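Local coordinates for protein dephospho-CoA kinase (Mycobacterium paratuberculosis, PDB 6N39) that probably phosphorylates the 3'-hydroxyl group of dephospho-CoA with ATP, the last step of coenzyme A biosynthesis, at residues 10-15 against 132-137; 137-142 against 180-185; 144-149 against 162-167. All blocks are in the same frame, centred on the assembly; numbering follows the deposited sequence.

Two neighbouring strand pairs of one parallel sheet, and a helix pair beside them, make up the three contacts, all within the dephospho-CoA kinase part of the chain. Interaction 1 sets strand 10-16 against 135-139 and closes before interaction 2 opens; interaction 2 sets the same strand 135-139 against the edge strand 179-182, its centre about 16 Å from that of interaction 1. They share Ile137. Interaction 3, about 13 Å from interaction 2 between centres, joins helices 142-153 and 157-165 and is nested within the loop closed by interaction 2; Arg148 NH2 of interaction 3 hydrogen-bonds Asn183 O of interaction 2. All three border the loop after strand 10-16, predicted to bind ATP.

Interaction 1 (10-15 against 132-137); sequences LRIGLT and FPLVVI
Strands 10-15 and 135-137 pair in parallel in the buried middle of the five-stranded sheet of the kinase domain, and residues 132-133 just ahead of the second fold Phe132 and Pro133 against the first. Gly13 is bonded through both its N and its O: N donates to Leu134 O, and O accepts Val136 N at 2.8 Å and a nearly straight 169°. Thr15 N then reaches Val136 O at 3.1 Å. The Phe132 ring lies over Gly13, whose CA stands 3.7 Å from the ring centroid and almost on the normal, a CH-pi contact. Phe132 CE1 lies 3.5 Å from Arg11 NH2; guanidinium and ring planes are 18° apart, and the bend at chi3 (64°) turns the guanidinium so that the CD1-CE1 side of the Phe132 ring lies over one of its faces. Arg11 NE is salt-bridged to Glu118 on the other neighbouring strand. Ile12 CG2 packs on Val136 CG2 at 3.7 Å, while Thr15 CG2 lies beside Ile137 CD1 on the other sheet face. Strand 10-16 leads into the predicted ATP-binding loop, and the backbone bonds and apolar side chains hold this strand beside 135-139, with the Arg11 charge probably balanced by Glu118.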
loop_
_atom_site.group_PDB
_atom_site.type_symbol
_atom_site.label_atom_id
_atom_site.label_comp_id
_atom_site.label_asym_id
_atom_site.label_seq_id
_atom_site.Cartn_x
_atom_site.Cartn_y
_atom_site.Cartn_z
ATOM N N LEU A 10 11.550 3.496 6.305
ATOM C CA LEU A 10 10.132 3.198 6.174
ATOM C C LEU A 10 9.322 4.478 6.358
ATOM O O LEU A 10 9.545 5.228 7.316
ATOM C CB LEU A 10 9.721 2.143 7.204
ATOM C CG LEU A 10 8.218 1.886 7.346
ATOM C CD1 LEU A 10 7.696 1.252 6.038
ATOM C CD2 LEU A 10 7.928 0.985 8.532
ATOM N N ARG A 11 8.403 4.750 5.425
ATOM C CA ARG A 11 7.550 5.937 5.483
ATOM C C ARG A 11 6.104 5.515 5.675
ATOM O O ARG A 11 5.634 4.571 5.036
ATOM C CB ARG A 11 7.650 6.781 4.210
ATOM C CG ARG A 11 9.009 7.407 3.975
ATOM C CD ARG A 11 9.175 7.859 2.531
ATOM N NE ARG A 11 8.251 8.927 2.142
ATOM C CZ ARG A 11 7.273 8.792 1.247
ATOM N NH1 ARG A 11 7.075 7.619 0.638
ATOM N NH2 ARG A 11 6.495 9.830 0.955
ATOM N N ILE A 12 5.400 6.213 6.554
ATOM C CA ILE A 12 4.018 5.891 6.874
ATOM C C ILE A 12 3.182 7.141 6.653
ATOM O O ILE A 12 3.470 8.192 7.235
ATOM C CB ILE A 12 3.877 5.381 8.318
ATOM C CG1 ILE A 12 4.728 4.117 8.520
ATOM C CG2 ILE A 12 2.413 5.101 8.648
ATOM C CD1 ILE A 12 4.709 3.618 9.951
ATOM N N GLY A 13 2.146 7.036 5.825
ATOM C CA GLY A 13 1.187 8.136 5.717
ATOM C C GLY A 13 0.186 8.067 6.864
ATOM O O GLY A 13 -0.273 6.993 7.248
ATOM N N LEU A 14 -0.148 9.235 7.418
ATOM C CA LEU A 14 -1.065 9.330 8.548
ATOM C C LEU A 14 -2.105 10.403 8.266
ATOM O O LEU A 14 -1.753 11.515 7.851
ATOM C CB LEU A 14 -0.320 9.663 9.845
ATOM C CG LEU A 14 -1.202 10.023 11.059
ATOM C CD1 LEU A 14 -1.967 8.812 11.539
ATOM C CD2 LEU A 14 -0.372 10.583 12.191
ATOM N N THR A 15 -3.380 10.079 8.489
ATOM C CA THR A 15 -4.429 11.071 8.277
ATOM C C THR A 15 -5.641 10.722 9.137
ATOM O O THR A 15 -5.616 9.786 9.939
ATOM C CB THR A 15 -4.771 11.198 6.776
ATOM O OG1 THR A 15 -5.380 12.468 6.520
ATOM C CG2 THR A 15 -5.707 10.090 6.285
ATOM N N PHE A 132 2.479 5.575 -0.363
ATOM C CA PHE A 132 3.125 5.103 0.863
ATOM C C PHE A 132 3.127 3.583 0.967
ATOM O O PHE A 132 2.200 2.916 0.505
ATOM C CB PHE A 132 2.437 5.672 2.111
ATOM C CG PHE A 132 2.528 7.168 2.215
ATOM C CD1 PHE A 132 3.593 7.767 2.872
ATOM C CD2 PHE A 132 1.575 7.965 1.635
ATOM C CE1 PHE A 132 3.691 9.134 2.949
ATOM C CE2 PHE A 132 1.664 9.345 1.707
ATOM C CZ PHE A 132 2.725 9.923 2.369
ATOM N N PRO A 133 4.165 3.009 1.587
ATOM C CA PRO A 133 4.154 1.564 1.883
ATOM C C PRO A 133 3.133 1.166 2.946
ATOM O O PRO A 133 2.832 -0.029 3.079
ATOM C CB PRO A 133 5.589 1.279 2.370
ATOM C CG PRO A 133 6.218 2.606 2.631
ATOM C CD PRO A 133 5.453 3.665 1.872
ATOM N N LEU A 134 2.588 2.123 3.692
ATOM C CA LEU A 134 1.662 1.845 4.779
ATOM C C LEU A 134 0.947 3.144 5.135
ATOM O O LEU A 134 1.586 4.186 5.247
ATOM C CB LEU A 134 2.409 1.309 5.997
ATOM C CG LEU A 134 1.603 0.771 7.168
ATOM C CD1 LEU A 134 1.046 -0.600 6.825
ATOM C CD2 LEU A 134 2.508 0.698 8.391
ATOM N N VAL A 135 -0.366 3.071 5.328
ATOM C CA VAL A 135 -1.176 4.232 5.669
ATOM C C VAL A 135 -1.971 3.917 6.935
ATOM O O VAL A 135 -2.643 2.878 7.013
ATOM C CB VAL A 135 -2.112 4.632 4.507
ATOM C CG1 VAL A 135 -3.028 5.785 4.908
ATOM C CG2 VAL A 135 -1.297 5.046 3.254
ATOM N N VAL A 136 -1.881 4.813 7.921
ATOM C CA VAL A 136 -2.637 4.731 9.171
ATOM C C VAL A 136 -3.676 5.843 9.178
ATOM O O VAL A 136 -3.348 7.015 8.952
ATOM C CB VAL A 136 -1.721 4.858 10.401
ATOM C CG1 VAL A 136 -2.536 4.695 11.693
ATOM C CG2 VAL A 136 -0.643 3.834 10.340
ATOM N N ILE A 137 -4.926 5.492 9.433
ATOM C CA ILE A 137 -5.975 6.499 9.516
ATOM C C ILE A 137 -6.689 6.327 10.843
ATOM O O ILE A 137 -7.084 5.210 11.196
ATOM C CB ILE A 137 -6.950 6.408 8.332
ATOM C CG1 ILE A 137 -6.151 6.437 7.022
ATOM C CG2 ILE A 137 -7.946 7.550 8.393
ATOM C CD1 ILE A 137 -6.970 6.605 5.778
#

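Interaction 2 (137-142 against 180-185); sequences IVYADV and WLDNSG
Strands 137-139 and 180-182 run parallel, 4.8 Å apart at closest approach with axes at 31°, and backbone bonds join Leu181 N to Ile137 O, Tyr139 N to Leu181 O and Asn183 N to Tyr139 O, the last at 2.7 Å. With CG of Tyr139 between its backbone N and carbonyl carbon (chi1 68°), the ring swings over the neighbouring strand and is sandwiched: one face makes an offset stack on the five-membered ring of Trp180, centroids 3.9 Å apart and planes at 13°, and the opposite face receives Asp182 CA 3.9 Å from its centroid. The Tyr139 OH is tied through a water to Trp180 O, the water lying in the ring plane. Ile137 CG2 meets the indole edge near CZ3, and Arg174 makes a cation-pi contact with the indole. On the other sheet face Val138 CG2 touches Asn183 CB at 3.5 Å. Beyond the strands Ser184 OG accepts Asp141 N at 3.2 Å and donates to the syn lone pair of Asp182 OD1. Ser184 OG thus links the Asp182 carboxylate to the backbone N of Asp141, just before helix 142-153, while Asn183 ND2, bonded to Ala20 O, ties this sheet edge to the predicted ATP-binding loop.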
loop_
_atom_site.group_PDB
_atom_site.type_symbol
_atom_site.label_atom_id
_atom_site.label_comp_id
_atom_site.label_asym_id
_atom_site.label_seq_id
_atom_site.Cartn_x
_atom_site.Cartn_y
_atom_site.Cartn_z
ATOM N N ILE A 137 -4.926 5.492 9.433
ATOM C CA ILE A 137 -5.975 6.499 9.516
ATOM C C ILE A 137 -6.689 6.327 10.843
ATOM O O ILE A 137 -7.084 5.210 11.196
ATOM C CB ILE A 137 -6.950 6.408 8.332
ATOM C CG1 ILE A 137 -6.151 6.437 7.022
ATOM C CG2 ILE A 137 -7.946 7.550 8.393
ATOM C CD1 ILE A 137 -6.970 6.605 5.778
ATOM N N VAL A 138 -6.821 7.425 11.593
ATOM C CA VAL A 138 -7.508 7.414 12.876
ATOM C C VAL A 138 -8.935 7.883 12.647
ATOM O O VAL A 138 -9.188 8.741 11.790
ATOM C CB VAL A 138 -6.770 8.280 13.922
ATOM C CG1 VAL A 138 -6.683 9.736 13.491
ATOM C CG2 VAL A 138 -7.444 8.174 15.256
ATOM N N TYR A 139 -9.881 7.284 13.366
ATOM C CA TYR A 139 -11.274 7.699 13.271
ATOM C C TYR A 139 -11.896 7.653 14.659
ATOM O O TYR A 139 -11.292 7.167 15.618
ATOM C CB TYR A 139 -12.070 6.824 12.286
ATOM C CG TYR A 139 -12.258 5.399 12.761
ATOM C CD1 TYR A 139 -11.243 4.469 12.608
ATOM C CD2 TYR A 139 -13.450 4.989 13.372
ATOM C CE1 TYR A 139 -11.392 3.165 13.043
ATOM C CE2 TYR A 139 -13.613 3.682 13.813
ATOM C CZ TYR A 139 -12.576 2.773 13.639
ATOM O OH TYR A 139 -12.706 1.466 14.060
ATOM N N ALA A 140 -13.120 8.168 14.759
ATOM C CA ALA A 140 -13.838 8.225 16.023
ATOM C C ALA A 140 -15.315 8.431 15.736
ATOM O O ALA A 140 -15.682 8.986 14.694
ATOM C CB ALA A 140 -13.321 9.353 16.923
ATOM N N ASP A 141 -16.155 7.985 16.676
ATOM C CA ASP A 141 -17.594 8.195 16.560
ATOM C C ASP A 141 -17.888 9.672 16.338
ATOM O O ASP A 141 -17.249 10.543 16.936
ATOM C CB ASP A 141 -18.330 7.711 17.818
ATOM C CG ASP A 141 -18.044 6.252 18.156
ATOM O OD1 ASP A 141 -18.090 5.908 19.360
ATOM O OD2 ASP A 141 -17.770 5.455 17.234
ATOM N N VAL A 142 -18.866 9.952 15.472
ATOM C CA VAL A 142 -19.157 11.340 15.131
ATOM C C VAL A 142 -19.546 12.139 16.371
ATOM O O VAL A 142 -19.214 13.328 16.480
ATOM C CB VAL A 142 -20.246 11.413 14.041
ATOM C CG1 VAL A 142 -21.532 10.738 14.508
ATOM C CG2 VAL A 142 -20.513 12.860 13.661
ATOM N N TRP A 180 -6.536 0.905 10.521
ATOM C CA TRP A 180 -7.780 1.633 10.754
ATOM C C TRP A 180 -7.933 1.694 12.267
ATOM O O TRP A 180 -8.277 0.693 12.897
ATOM C CB TRP A 180 -8.926 0.882 10.081
ATOM C CG TRP A 180 -10.282 1.489 10.135
ATOM C CD1 TRP A 180 -11.416 0.906 10.618
ATOM C CD2 TRP A 180 -10.669 2.776 9.644
ATOM N NE1 TRP A 180 -12.485 1.759 10.476
ATOM C CE2 TRP A 180 -12.052 2.914 9.881
ATOM C CE3 TRP A 180 -9.980 3.830 9.039
ATOM C CZ2 TRP A 180 -12.753 4.062 9.539
ATOM C CZ3 TRP A 180 -10.678 4.963 8.696
ATOM C CH2 TRP A 180 -12.051 5.072 8.946
ATOM N N LEU A 181 -7.683 2.862 12.854
ATOM C CA LEU A 181 -7.400 2.960 14.280
ATOM C C LEU A 181 -8.476 3.792 14.974
ATOM O O LEU A 181 -8.643 4.980 14.676
ATOM C CB LEU A 181 -6.000 3.548 14.460
ATOM C CG LEU A 181 -5.218 3.219 15.706
ATOM C CD1 LEU A 181 -3.749 3.508 15.481
ATOM C CD2 LEU A 181 -5.777 4.070 16.824
ATOM N N ASP A 182 -9.191 3.168 15.912
ATOM C CA ASP A 182 -10.355 3.768 16.550
ATOM C C ASP A 182 -9.909 4.591 17.754
ATOM O O ASP A 182 -9.310 4.055 18.692
ATOM C CB ASP A 182 -11.349 2.678 16.962
ATOM C CG ASP A 182 -12.665 3.241 17.519
ATOM O OD1 ASP A 182 -12.781 4.462 17.755
ATOM O OD2 ASP A 182 -13.600 2.444 17.728
ATOM N N ASN A 183 -10.198 5.891 17.724
ATOM C CA ASN A 183 -9.864 6.777 18.834
ATOM C C ASN A 183 -11.139 7.298 19.486
ATOM O O ASN A 183 -11.278 8.500 19.736
ATOM C CB ASN A 183 -8.974 7.936 18.362
ATOM C CG ASN A 183 -8.541 8.857 19.503
ATOM O OD1 ASN A 183 -8.331 8.410 20.629
ATOM N ND2 ASN A 183 -8.433 10.151 19.215
ATOM N N SER A 184 -12.082 6.400 19.772
ATOM C CA SER A 184 -13.288 6.806 20.484
ATOM C C SER A 184 -13.110 6.829 21.996
ATOM O O SER A 184 -13.986 7.354 22.689
ATOM C CB SER A 184 -14.459 5.882 20.134
ATOM O OG SER A 184 -14.804 5.971 18.763
ATOM N N GLY A 185 -12.017 6.285 22.520
ATOM C CA GLY A 185 -11.813 6.136 23.951
ATOM C C GLY A 185 -10.939 7.216 24.553
ATOM O O GLY A 185 -10.882 8.350 24.067
HETATM O O HOH W 1 -10.732 -0.538 13.851
#

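Interaction 3 (144-149 against 162-167); sequences VRLRRL and ARIAAQ
Ile164 enters the groove between Arg145 and the two leucines of the facing helix, and its branches divide the work. From CB, which points toward helix 142-153, CG2 runs to the Arg145 guanidinium, 3.9 Å from both NH1 and NH2. CG1, anti to the carbonyl carbon (chi1 -73°), also lies 3.9 Å from Arg145 NH2 and begins the arm that leads past the arginine over one face of the guanidinium. The terminal CD1 rests against two leucine methyls, Leu149 CD1 at 4.0 Å and Leu146 CD2 at 4.2 Å, crossing both side chains obliquely. This apolar contact joins helix 142-153, which follows strand 135-139, to helix 157-165, beside the predicted P-loop of this P-loop NTPase-type kinase fold. The residues of that loop come close on this side: Ile18 touches Ile164, and Leu149 lies near Gly19, part of the predicted ATP site. The polar contact beside it runs through water. Arg145 NH2, brought round by a bend at chi3 (62°), donates to a water at 2.7 Å that sits in the guanidinium plane. That water also lies 2.7 Å from Gln167 OE1 and 3.0 Å from Ile164 O. Arg145 NH2 and Gln167 OE1 each have a second partner on the same residue of the loop: NH2 donates to Ile18 O, and OE1 accepts Ile18 N.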
loop_
_atom_site.group_PDB
_atom_site.type_symbol
_atom_site.label_atom_id
_atom_site.label_comp_id
_atom_site.label_asym_id
_atom_site.label_seq_id
_atom_site.Cartn_x
_atom_site.Cartn_y
_atom_site.Cartn_z
ATOM N N VAL A 144 -18.364 11.739 19.377
ATOM C CA VAL A 144 -17.121 12.045 20.080
ATOM C C VAL A 144 -16.388 13.191 19.394
ATOM O O VAL A 144 -15.930 14.138 20.046
ATOM C CB VAL A 144 -16.238 10.786 20.178
ATOM C CG1 VAL A 144 -14.831 11.146 20.633
ATOM C CG2 VAL A 144 -16.861 9.762 21.119
ATOM N N ARG A 145 -16.251 13.114 18.067
ATOM C CA ARG A 145 -15.580 14.178 17.326
ATOM C C ARG A 145 -16.265 15.516 17.558
ATOM O O ARG A 145 -15.597 16.545 17.748
ATOM C CB ARG A 145 -15.554 13.841 15.834
ATOM C CG ARG A 145 -14.843 12.528 15.512
ATOM C CD ARG A 145 -15.047 12.130 14.058
ATOM N NE ARG A 145 -14.495 13.125 13.150
ATOM C CZ ARG A 145 -14.757 13.177 11.851
ATOM N NH1 ARG A 145 -15.573 12.289 11.305
ATOM N NH2 ARG A 145 -14.206 14.120 11.103
ATOM N N LEU A 146 -17.602 15.513 17.553
ATOM C CA LEU A 146 -18.365 16.732 17.790
ATOM C C LEU A 146 -18.093 17.291 19.175
ATOM O O LEU A 146 -17.829 18.489 19.327
ATOM C CB LEU A 146 -19.856 16.455 17.623
ATOM C CG LEU A 146 -20.379 16.508 16.197
ATOM C CD1 LEU A 146 -21.807 15.999 16.164
ATOM C CD2 LEU A 146 -20.289 17.936 15.683
ATOM N N ARG A 147 -18.216 16.447 20.207
ATOM C CA ARG A 147 -17.945 16.909 21.565
ATOM C C ARG A 147 -16.551 17.507 21.662
ATOM O O ARG A 147 -16.367 18.575 22.253
ATOM C CB ARG A 147 -18.115 15.764 22.565
ATOM N N ARG A 148 -15.564 16.861 21.039
ATOM C CA ARG A 148 -14.195 17.360 21.135
ATOM C C ARG A 148 -14.048 18.716 20.455
ATOM O O ARG A 148 -13.445 19.634 21.020
ATOM C CB ARG A 148 -13.218 16.335 20.558
ATOM C CG ARG A 148 -13.214 15.020 21.341
ATOM C CD ARG A 148 -11.853 14.310 21.324
ATOM N NE ARG A 148 -11.671 13.472 20.151
ATOM C CZ ARG A 148 -11.396 12.170 20.172
ATOM N NH1 ARG A 148 -11.242 11.509 21.316
ATOM N NH2 ARG A 148 -11.260 11.528 19.026
ATOM N N LEU A 149 -14.637 18.884 19.268
ATOM C CA LEU A 149 -14.478 20.150 18.555
ATOM C C LEU A 149 -15.232 21.281 19.252
ATOM O O LEU A 149 -14.683 22.372 19.451
ATOM C CB LEU A 149 -14.936 20.004 17.104
ATOM C CG LEU A 149 -14.028 19.146 16.213
ATOM C CD1 LEU A 149 -14.711 18.909 14.889
ATOM C CD2 LEU A 149 -12.668 19.796 15.996
ATOM N N ALA A 162 -20.594 21.095 9.695
ATOM C CA ALA A 162 -20.335 21.427 8.297
ATOM C C ALA A 162 -18.888 21.138 7.920
ATOM O O ALA A 162 -18.611 20.586 6.848
ATOM C CB ALA A 162 -20.683 22.892 8.030
ATOM N N ARG A 163 -17.950 21.513 8.793
ATOM C CA ARG A 163 -16.538 21.248 8.536
ATOM C C ARG A 163 -16.272 19.753 8.422
ATOM O O ARG A 163 -15.462 19.319 7.595
ATOM C CB ARG A 163 -15.685 21.861 9.648
ATOM C CG ARG A 163 -15.574 23.390 9.611
ATOM C CD ARG A 163 -14.112 23.792 9.673
ATOM N NE ARG A 163 -13.319 22.918 8.806
ATOM C CZ ARG A 163 -12.001 22.754 8.895
ATOM N NH1 ARG A 163 -11.378 21.934 8.058
ATOM N NH2 ARG A 163 -11.308 23.402 9.821
ATOM N N ILE A 164 -16.944 18.956 9.256
ATOM C CA ILE A 164 -16.802 17.503 9.208
ATOM C C ILE A 164 -17.363 16.960 7.902
ATOM O O ILE A 164 -16.739 16.124 7.238
ATOM C CB ILE A 164 -17.500 16.863 10.422
ATOM C CG1 ILE A 164 -16.690 17.106 11.702
ATOM C CG2 ILE A 164 -17.739 15.372 10.181
ATOM C CD1 ILE A 164 -17.371 16.618 12.975
ATOM N N ALA A 165 -18.555 17.430 7.519
ATOM C CA ALA A 165 -19.212 16.924 6.321
ATOM C C ALA A 165 -18.444 17.279 5.054
ATOM O O ALA A 165 -18.539 16.557 4.056
ATOM C CB ALA A 165 -20.641 17.466 6.240
ATOM N N ALA A 166 -17.688 18.380 5.067
ATOM C CA ALA A 166 -16.990 18.816 3.864
ATOM C C ALA A 166 -15.755 17.977 3.545
ATOM O O ALA A 166 -15.162 18.174 2.481
ATOM C CB ALA A 166 -16.588 20.284 3.993
ATOM N N GLN A 167 -15.349 17.062 4.421
ATOM C CA GLN A 167 -14.185 16.229 4.177
ATOM C C GLN A 167 -14.618 14.873 3.625
ATOM O O GLN A 167 -15.800 14.623 3.379
ATOM C CB GLN A 167 -13.365 16.043 5.458
ATOM C CG GLN A 167 -12.913 17.323 6.145
ATOM C CD GLN A 167 -12.033 17.023 7.346
ATOM O OE1 GLN A 167 -12.376 16.192 8.188
ATOM N NE2 GLN A 167 -10.882 17.678 7.415
HETATM O O HOH W 2 -14.520 14.583 8.438
#